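Local coordinates for autophagy protein 5 (Saccharomyces cerevisiae, PDB 2DYO) that takes part in autophagic vesicle formation and cytoplasm-to-vacuole transport, and is also required for mitophagy and nucleophagy, at residues H149-K152 against Q153-F156. Numbering follows the deposited sequence.
Sequences HQWK and QVCF
Gln153 runs its extended side chain alongside the preceding turn of the helix and grips the carbonyl of His149 with two donors. Its backbone N gives the regular i to i+4 bond to His149 O, and its side-chain NE2 adds a second one to the same oxygen at 3.2 Å, with an N-H...O angle of 151°. The two nitrogens reach that oxygen from opposite faces of the carbonyl plane, and the oxygen itself lies close to the plane of the Gln153 amide. With chi1 at -63°, CG of Gln153 lies beside its own backbone N and 3.3 Å from His149 O; the extended chi2 then places the amide beside the same oxygen. Gln153 NE2 also lies 3.4 Å from His149 CD2, the imidazole turned 47° from the amide, and 3.1 Å from Gln150 OE1, at the end of a chain bent at chi2. A leucine in place of Gln153 would probably leave His149 O with its backbone donor but without the second bond, and take away the polar neighbour of Gln150 OE1.

On the buried side, Trp151 and Val154 point the same way, and Val154 CG1 meets the indole at Trp151 CE3, 4.0 Å off. Trp151 NE1 bonds to Phe276 O, and the indole packs edge-to-face with Trp147 and Phe176; Val154 also touches Pro204 and Phe279. Cys155 N closes the turn with a 2.8 Å bond to Trp151 O, its side chain lying against helices 163-166 and 185-195. The extended, partly exposed Lys152 is the residue that becomes linked to the C-terminal glycine of ATG12, a conjugate absent here. The arrangement is that of an amphipathic alpha-helix, 142-159, in the helical bundle region of Atg5.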
loop_
_atom_site.group_PDB
_atom_site.type_symbol
_atom_site.label_atom_id
_atom_site.label_comp_id
_atom_site.label_asym_id
_atom_site.label_seq_id
_atom_site.Cartn_x
_atom_site.Cartn_y
_atom_site.Cartn_z
ATOM N N HIS A 149 5.808 13.703 -0.350
ATOM C CA HIS A 149 5.380 14.443 0.833
ATOM C C HIS A 149 5.271 13.477 2.020
ATOM O O HIS A 149 5.442 13.870 3.179
ATOM C CB HIS A 149 4.033 15.129 0.580
ATOM C CG HIS A 149 3.632 16.079 1.663
ATOM N ND1 HIS A 149 4.300 17.262 1.897
ATOM C CD2 HIS A 149 2.661 16.003 2.604
ATOM C CE1 HIS A 149 3.759 17.873 2.936
ATOM N NE2 HIS A 149 2.763 17.129 3.384
ATOM N N GLN A 150 4.983 12.212 1.723
ATOM C CA GLN A 150 4.900 11.184 2.757
ATOM C C GLN A 150 6.308 11.002 3.328
ATOM O O GLN A 150 6.502 10.973 4.543
ATOM C CB GLN A 150 4.432 9.844 2.171
ATOM C CG GLN A 150 2.938 9.712 1.887
ATOM C CD GLN A 150 2.088 9.822 3.139
ATOM O OE1 GLN A 150 1.822 10.921 3.630
ATOM N NE2 GLN A 150 1.667 8.679 3.671
ATOM N N TRP A 151 7.290 10.883 2.440
ATOM C CA TRP A 151 8.664 10.690 2.881
ATOM C C TRP A 151 9.247 11.887 3.602
ATOM O O TRP A 151 10.117 11.741 4.451
ATOM C CB TRP A 151 9.564 10.282 1.714
ATOM C CG TRP A 151 9.572 8.802 1.488
ATOM C CD1 TRP A 151 8.851 8.104 0.561
ATOM C CD2 TRP A 151 10.298 7.830 2.249
ATOM N NE1 TRP A 151 9.082 6.755 0.699
ATOM C CE2 TRP A 151 9.965 6.560 1.730
ATOM C CE3 TRP A 151 11.201 7.910 3.324
ATOM C CZ2 TRP A 151 10.502 5.373 2.249
ATOM C CZ3 TRP A 151 11.735 6.728 3.838
ATOM C CH2 TRP A 151 11.382 5.479 3.299
ATOM N N LYS A 152 8.770 13.082 3.260
ATOM C CA LYS A 152 9.257 14.284 3.928
ATOM C C LYS A 152 8.815 14.245 5.396
ATOM O O LYS A 152 9.578 14.582 6.302
ATOM C CB LYS A 152 8.718 15.532 3.231
ATOM C CG LYS A 152 9.362 16.822 3.690
ATOM C CD LYS A 152 8.772 18.038 2.952
ATOM C CE LYS A 152 9.351 19.344 3.493
ATOM N NZ LYS A 152 8.744 20.524 2.812
ATOM N N GLN A 153 7.576 13.823 5.633
ATOM C CA GLN A 153 7.068 13.723 7.000
ATOM C C GLN A 153 7.858 12.635 7.738
ATOM O O GLN A 153 8.252 12.800 8.892
ATOM C CB GLN A 153 5.588 13.331 7.007
ATOM C CG GLN A 153 4.645 14.320 6.363
ATOM C CD GLN A 153 3.238 13.756 6.222
ATOM O OE1 GLN A 153 2.560 13.477 7.218
ATOM N NE2 GLN A 153 2.795 13.574 4.977
ATOM N N VAL A 154 8.067 11.513 7.056
ATOM C CA VAL A 154 8.805 10.394 7.634
ATOM C C VAL A 154 10.207 10.827 8.056
ATOM O O VAL A 154 10.635 10.541 9.168
ATOM C CB VAL A 154 8.898 9.210 6.637
ATOM C CG1 VAL A 154 9.887 8.171 7.134
ATOM C CG2 VAL A 154 7.524 8.579 6.468
ATOM N N CYS A 155 10.912 11.534 7.177
ATOM C CA CYS A 155 12.261 11.999 7.494
ATOM C C CYS A 155 12.239 12.809 8.789
ATOM O O CYS A 155 13.060 12.597 9.688
ATOM C CB CYS A 155 12.810 12.857 6.347
ATOM S SG CYS A 155 14.501 13.472 6.570
ATOM N N PHE A 156 11.280 13.725 8.880
ATOM C CA PHE A 156 11.120 14.569 10.056
ATOM C C PHE A 156 10.814 13.752 11.310
ATOM O O PHE A 156 11.350 14.023 12.382
ATOM C CB PHE A 156 9.998 15.579 9.835
ATOM C CG PHE A 156 9.779 16.493 11.000
ATOM C CD1 PHE A 156 10.734 17.449 11.337
ATOM C CD2 PHE A 156 8.641 16.376 11.789
ATOM C CE1 PHE A 156 10.559 18.274 12.445
ATOM C CE2 PHE A 156 8.454 17.199 12.903
ATOM C CZ PHE A 156 9.417 18.150 13.231
#